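Local structure of ECL CdiI (Enterobacter cloacae subsp. cloacae, 4NTQ) at residues M1-M13 and Q19-H33. The protein acts as the immunity protein of a contact-dependent growth inhibition system, binding the toxic ribosomal RNase domain of CdiA. Residues are numbered along the deposited sequence; the frame is centred on the assembly and turned at random.
Sequences MFGIFSKGEPVSM and QPSSIVINDYEEELH
Gly3 and Val24 exchange two backbone hydrogen bonds, as do Phe5 and Ser22, so that strand 2-6 runs antiparallel beside strand 19-25. At one end Asn26 N donates a hydrogen bond to Met1 O, and a water bridges Met1 N to Asn26 O; at the other, Lys7 N donates to Pro20 O at 2.9 Å.

Gln19 shows how a side chain can carry such pairing past the end of a strand. Bent at chi2 (54°), its chain turns the amide back so that NE2 donates to Gly8 O at 3.0 Å and to Pro20 O at 2.6 Å. Both acceptors lie close to the amide plane, which fixes the rotation of the group, and Pro20 O thereby takes two donors.

The extended Lys7 chain crosses the strand until CE lies 3.5 Å from Ser22 OG. A water joins Lys7 NZ, Ser22 OG and Glu29 OE1.

Apolar contacts divide between the two faces of the sheet. On the inner one, Ile4 CG1 meets Ile23 CG1 at 3.8 Å, and Ile25 CG1 approaches the edge of the Phe2 ring, CE2 being 4.1 Å away; Trp48, Leu82 and Trp80 extend this core. On the other, Val24 CG2 touches Phe5 CE2 at 4.0 Å.

Farther along, the selenium of Met13, a poorly ordered selenomethionine, is modelled over one face of the His33 imidazole, 3.7 Å from its centroid, as in a Met-aromatic contact.

Strand 19-25 is thus central in an antiparallel sheet, paired with 2-6 and, through a type II' hairpin turn from Ile25 to Tyr28, with 28-33, whose Glu30 forms a salt bridge with Arg222 of the CdiA toxin chain.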
loop_
_atom_site.group_PDB
_atom_site.type_symbol
_atom_site.label_atom_id
_atom_site.label_comp_id
_atom_site.label_asym_id
_atom_site.label_seq_id
_atom_site.Cartn_x
_atom_site.Cartn_y
_atom_site.Cartn_z
HETATM N N MSE B 1 1.475 -18.966 3.665
HETATM C CA MSE B 1 2.767 -18.323 3.496
HETATM C C MSE B 1 2.519 -16.824 3.728
HETATM O O MSE B 1 1.371 -16.367 3.712
HETATM C CB MSE B 1 3.303 -18.571 2.068
HETATM C CG MSE B 1 4.423 -19.685 1.849
HETATM SE SE MSE B 1 5.423 -18.924 0.494
HETATM C CE MSE B 1 5.660 -17.367 1.316
ATOM N N PHE B 2 3.577 -16.065 3.981
ATOM C CA PHE B 2 3.473 -14.612 3.937
ATOM C C PHE B 2 4.611 -14.037 3.144
ATOM O O PHE B 2 5.758 -14.465 3.299
ATOM C CB PHE B 2 3.532 -13.950 5.321
ATOM C CG PHE B 2 3.603 -12.431 5.240
ATOM C CD1 PHE B 2 4.814 -11.765 5.341
ATOM C CD2 PHE B 2 2.462 -11.684 5.004
ATOM C CE1 PHE B 2 4.881 -10.374 5.236
ATOM C CE2 PHE B 2 2.524 -10.308 4.889
ATOM C CZ PHE B 2 3.737 -9.647 5.009
ATOM N N GLY B 3 4.317 -13.027 2.335
ATOM C CA GLY B 3 5.394 -12.315 1.681
ATOM C C GLY B 3 4.973 -11.517 0.480
ATOM O O GLY B 3 3.800 -11.450 0.128
ATOM N N ILE B 4 5.967 -10.901 -0.141
ATOM C CA ILE B 4 5.772 -10.097 -1.316
ATOM C C ILE B 4 6.733 -10.614 -2.386
ATOM O O ILE B 4 7.942 -10.653 -2.160
ATOM C CB ILE B 4 6.074 -8.633 -0.999
ATOM C CG1 ILE B 4 5.127 -8.120 0.091
ATOM C CG2 ILE B 4 5.996 -7.795 -2.281
ATOM C CD1 ILE B 4 5.462 -6.713 0.583
ATOM N N PHE B 5 6.197 -10.998 -3.547
ATOM C CA PHE B 5 6.960 -11.756 -4.539
ATOM C C PHE B 5 6.858 -11.167 -5.936
ATOM O O PHE B 5 5.787 -10.761 -6.367
ATOM C CB PHE B 5 6.453 -13.198 -4.577
ATOM C CG PHE B 5 6.439 -13.854 -3.240
ATOM C CD1 PHE B 5 7.569 -14.503 -2.770
ATOM C CD2 PHE B 5 5.307 -13.789 -2.430
ATOM C CE1 PHE B 5 7.572 -15.105 -1.537
ATOM C CE2 PHE B 5 5.304 -14.382 -1.189
ATOM C CZ PHE B 5 6.442 -15.034 -0.744
ATOM N N SER B 6 7.983 -11.138 -6.639
ATOM C CA SER B 6 8.015 -10.683 -8.026
ATOM C C SER B 6 7.295 -11.667 -8.927
ATOM O O SER B 6 7.332 -12.869 -8.679
ATOM C CB SER B 6 9.458 -10.584 -8.523
ATOM O OG SER B 6 10.214 -9.717 -7.710
ATOM N N LYS B 7 6.643 -11.150 -9.966
ATOM C CA LYS B 7 6.243 -11.974 -11.092
ATOM C C LYS B 7 7.281 -11.794 -12.213
ATOM O O LYS B 7 8.463 -12.066 -12.003
ATOM C CB LYS B 7 4.838 -11.603 -11.538
ATOM C CG LYS B 7 3.849 -11.632 -10.389
ATOM C CD LYS B 7 2.474 -11.138 -10.812
ATOM C CE LYS B 7 1.358 -11.793 -10.006
ATOM N NZ LYS B 7 0.059 -11.600 -10.698
ATOM N N GLY B 8 6.849 -11.323 -13.384
ATOM C CA GLY B 8 7.704 -11.250 -14.565
ATOM C C GLY B 8 8.524 -9.977 -14.727
ATOM O O GLY B 8 8.750 -9.250 -13.779
ATOM N N GLU B 9 8.982 -9.705 -15.942
ATOM C CA GLU B 9 9.877 -8.576 -16.163
ATOM C C GLU B 9 9.209 -7.225 -15.895
ATOM O O GLU B 9 7.990 -7.100 -15.999
ATOM C CB GLU B 9 10.448 -8.622 -17.581
ATOM C CG GLU B 9 9.420 -8.749 -18.677
ATOM C CD GLU B 9 10.065 -9.155 -19.989
ATOM O OE1 GLU B 9 11.306 -9.345 -19.985
ATOM O OE2 GLU B 9 9.344 -9.285 -21.009
ATOM N N PRO B 10 10.009 -6.213 -15.528
ATOM C CA PRO B 10 9.435 -4.885 -15.282
ATOM C C PRO B 10 8.761 -4.352 -16.537
ATOM O O PRO B 10 9.232 -4.618 -17.643
ATOM C CB PRO B 10 10.655 -4.033 -14.926
ATOM C CG PRO B 10 11.624 -5.021 -14.353
ATOM C CD PRO B 10 11.434 -6.275 -15.160
ATOM N N VAL B 11 7.647 -3.647 -16.366
ATOM C CA VAL B 11 6.920 -3.102 -17.501
ATOM C C VAL B 11 6.500 -1.674 -17.211
ATOM O O VAL B 11 6.442 -1.256 -16.054
ATOM C CB VAL B 11 5.675 -3.932 -17.812
ATOM C CG1 VAL B 11 6.064 -5.294 -18.397
ATOM C CG2 VAL B 11 4.834 -4.089 -16.539
ATOM N N SER B 12 6.217 -0.928 -18.268
ATOM C CA SER B 12 5.809 0.461 -18.139
ATOM C C SER B 12 4.321 0.573 -17.825
ATOM O O SER B 12 3.488 0.095 -18.598
ATOM C CB SER B 12 6.104 1.202 -19.435
ATOM O OG SER B 12 5.468 2.458 -19.441
HETATM N N MSE B 13 3.979 1.194 -16.698
HETATM C CA MSE B 13 2.568 1.438 -16.375
HETATM C C MSE B 13 2.341 2.751 -15.666
HETATM O O MSE B 13 3.083 3.111 -14.740
HETATM C CB MSE B 13 1.964 0.313 -15.534
HETATM C CG MSE B 13 1.866 -1.019 -16.255
HETATM SE SE MSE B 13 1.320 -2.459 -15.068
HETATM C CE MSE B 13 -0.536 -2.345 -15.639
ATOM N N GLN B 19 7.517 -3.055 -11.129
ATOM C CA GLN B 19 7.769 -4.472 -10.987
ATOM C C GLN B 19 6.459 -5.132 -10.596
ATOM O O GLN B 19 5.963 -4.919 -9.471
ATOM C CB GLN B 19 8.828 -4.706 -9.900
ATOM C CG GLN B 19 9.050 -6.157 -9.551
ATOM C CD GLN B 19 9.370 -6.998 -10.772
ATOM O OE1 GLN B 19 10.471 -6.934 -11.313
ATOM N NE2 GLN B 19 8.404 -7.801 -11.209
ATOM N N PRO B 20 5.875 -5.919 -11.521
ATOM C CA PRO B 20 4.658 -6.649 -11.152
ATOM C C PRO B 20 5.003 -7.630 -10.056
ATOM O O PRO B 20 6.034 -8.276 -10.146
ATOM C CB PRO B 20 4.257 -7.387 -12.444
ATOM C CG PRO B 20 4.918 -6.633 -13.544
ATOM C CD PRO B 20 6.232 -6.122 -12.939
ATOM N N SER B 21 4.162 -7.691 -9.026
ATOM C CA SER B 21 4.417 -8.453 -7.816
ATOM C C SER B 21 3.100 -8.870 -7.186
ATOM O O SER B 21 2.030 -8.387 -7.563
ATOM C CB SER B 21 5.139 -7.592 -6.769
ATOM O OG SER B 21 6.287 -6.953 -7.281
ATOM N N SER B 22 3.192 -9.723 -6.173
ATOM C CA SER B 22 2.028 -10.057 -5.365
ATOM C C SER B 22 2.383 -9.984 -3.900
ATOM O O SER B 22 3.521 -10.248 -3.502
ATOM C CB SER B 22 1.557 -11.471 -5.660
ATOM O OG SER B 22 0.525 -11.439 -6.615
ATOM N N ILE B 23 1.392 -9.644 -3.092
ATOM C CA ILE B 23 1.515 -9.888 -1.682
ATOM C C ILE B 23 0.580 -11.042 -1.316
ATOM O O ILE B 23 -0.570 -11.077 -1.740
ATOM C CB ILE B 23 1.243 -8.622 -0.857
ATOM C CG1 ILE B 23 1.482 -8.905 0.621
ATOM C CG2 ILE B 23 -0.180 -8.115 -1.070
ATOM C CD1 ILE B 23 1.346 -7.676 1.510
ATOM N N VAL B 24 1.107 -11.992 -0.548
ATOM C CA VAL B 24 0.352 -13.150 -0.085
ATOM C C VAL B 24 0.267 -13.138 1.425
ATOM O O VAL B 24 1.290 -13.077 2.107
ATOM C CB VAL B 24 1.051 -14.474 -0.444
ATOM C CG1 VAL B 24 0.193 -15.655 -0.004
ATOM C CG2 VAL B 24 1.343 -14.532 -1.923
ATOM N N ILE B 25 -0.953 -13.202 1.937
ATOM C CA ILE B 25 -1.198 -13.279 3.362
ATOM C C ILE B 25 -2.057 -14.517 3.546
ATOM O O ILE B 25 -3.279 -14.444 3.442
ATOM C CB ILE B 25 -1.970 -12.049 3.858
ATOM C CG1 ILE B 25 -1.272 -10.749 3.432
ATOM C CG2 ILE B 25 -2.105 -12.072 5.367
ATOM C CD1 ILE B 25 -2.175 -9.500 3.568
ATOM N N ASN B 26 -1.409 -15.663 3.745
ATOM C CA ASN B 26 -2.116 -16.942 3.867
ATOM C C ASN B 26 -3.000 -17.245 2.642
ATOM O O ASN B 26 -2.477 -17.491 1.552
ATOM C CB ASN B 26 -2.903 -17.009 5.183
ATOM C CG ASN B 26 -3.488 -18.361 5.433
ATOM O OD1 ASN B 26 -3.147 -19.327 4.754
ATOM N ND2 ASN B 26 -4.383 -18.450 6.411
ATOM N N ASP B 27 -4.323 -17.228 2.802
ATOM C CA ASP B 27 -5.208 -17.533 1.668
ATOM C C ASP B 27 -5.553 -16.300 0.830
ATOM O O ASP B 27 -6.194 -16.413 -0.212
ATOM C CB ASP B 27 -6.475 -18.293 2.098
ATOM C CG ASP B 27 -7.209 -17.622 3.265
ATOM O OD1 ASP B 27 -6.727 -16.580 3.768
ATOM O OD2 ASP B 27 -8.262 -18.154 3.699
ATOM N N TYR B 28 -5.112 -15.126 1.276
ATOM C CA TYR B 28 -5.316 -13.914 0.497
ATOM C C TYR B 28 -4.080 -13.551 -0.333
ATOM O O TYR B 28 -2.938 -13.678 0.128
ATOM C CB TYR B 28 -5.715 -12.751 1.405
ATOM C CG TYR B 28 -5.948 -11.436 0.686
ATOM C CD1 TYR B 28 -7.171 -11.165 0.067
ATOM C CD2 TYR B 28 -4.947 -10.455 0.631
ATOM C CE1 TYR B 28 -7.395 -9.952 -0.590
ATOM C CE2 TYR B 28 -5.165 -9.239 -0.022
ATOM C CZ TYR B 28 -6.388 -9.000 -0.637
ATOM O OH TYR B 28 -6.613 -7.798 -1.286
ATOM N N GLU B 29 -4.313 -13.122 -1.567
ATOM C CA GLU B 29 -3.255 -12.495 -2.349
ATOM C C GLU B 29 -3.792 -11.342 -3.190
ATOM O O GLU B 29 -4.978 -11.308 -3.532
ATOM C CB GLU B 29 -2.494 -13.510 -3.199
ATOM C CG GLU B 29 -3.032 -13.733 -4.570
ATOM C CD GLU B 29 -2.174 -14.706 -5.360
ATOM O OE1 GLU B 29 -1.200 -14.268 -6.048
ATOM O OE2 GLU B 29 -2.478 -15.906 -5.257
ATOM N N GLU B 30 -2.917 -10.391 -3.502
ATOM C CA GLU B 30 -3.324 -9.179 -4.196
ATOM C C GLU B 30 -2.166 -8.710 -5.031
ATOM O O GLU B 30 -1.047 -8.643 -4.530
ATOM C CB GLU B 30 -3.704 -8.075 -3.198
ATOM C CG GLU B 30 -3.983 -6.724 -3.861
ATOM C CD GLU B 30 -4.487 -5.665 -2.885
ATOM O OE1 GLU B 30 -5.162 -6.027 -1.901
ATOM O OE2 GLU B 30 -4.214 -4.468 -3.113
ATOM N N GLU B 31 -2.440 -8.395 -6.295
ATOM C CA GLU B 31 -1.422 -7.930 -7.246
ATOM C C GLU B 31 -0.939 -6.506 -6.922
ATOM O O GLU B 31 -1.731 -5.638 -6.551
ATOM C CB GLU B 31 -1.989 -7.991 -8.669
ATOM C CG GLU B 31 -1.040 -7.564 -9.778
ATOM C CD GLU B 31 -1.607 -7.860 -11.177
ATOM O OE1 GLU B 31 -2.712 -8.457 -11.271
ATOM O OE2 GLU B 31 -0.943 -7.498 -12.178
ATOM N N LEU B 32 0.366 -6.280 -7.043
ATOM C CA LEU B 32 0.955 -4.963 -6.797
ATOM C C LEU B 32 1.904 -4.558 -7.934
ATOM O O LEU B 32 2.496 -5.418 -8.610
ATOM C CB LEU B 32 1.721 -4.957 -5.478
ATOM C CG LEU B 32 0.946 -5.331 -4.213
ATOM C CD1 LEU B 32 1.929 -5.508 -3.085
ATOM C CD2 LEU B 32 -0.107 -4.255 -3.880
ATOM N N HIS B 33 2.034 -3.249 -8.138
ATOM C CA HIS B 33 2.979 -2.688 -9.100
ATOM C C HIS B 33 3.963 -1.784 -8.347
ATOM O O HIS B 33 3.667 -0.612 -8.098
ATOM C CB HIS B 33 2.248 -1.871 -10.169
ATOM C CG HIS B 33 1.238 -2.654 -10.953
ATOM N ND1 HIS B 33 0.168 -2.071 -11.599
ATOM C CD2 HIS B 33 1.154 -3.980 -11.212
ATOM C CE1 HIS B 33 -0.542 -3.002 -12.209
ATOM N NE2 HIS B 33 0.037 -4.173 -11.990
HETATM O O HOH W 1 -0.282 -18.977 1.463
HETATM O O HOH W 2 -1.829 -12.024 -8.082
#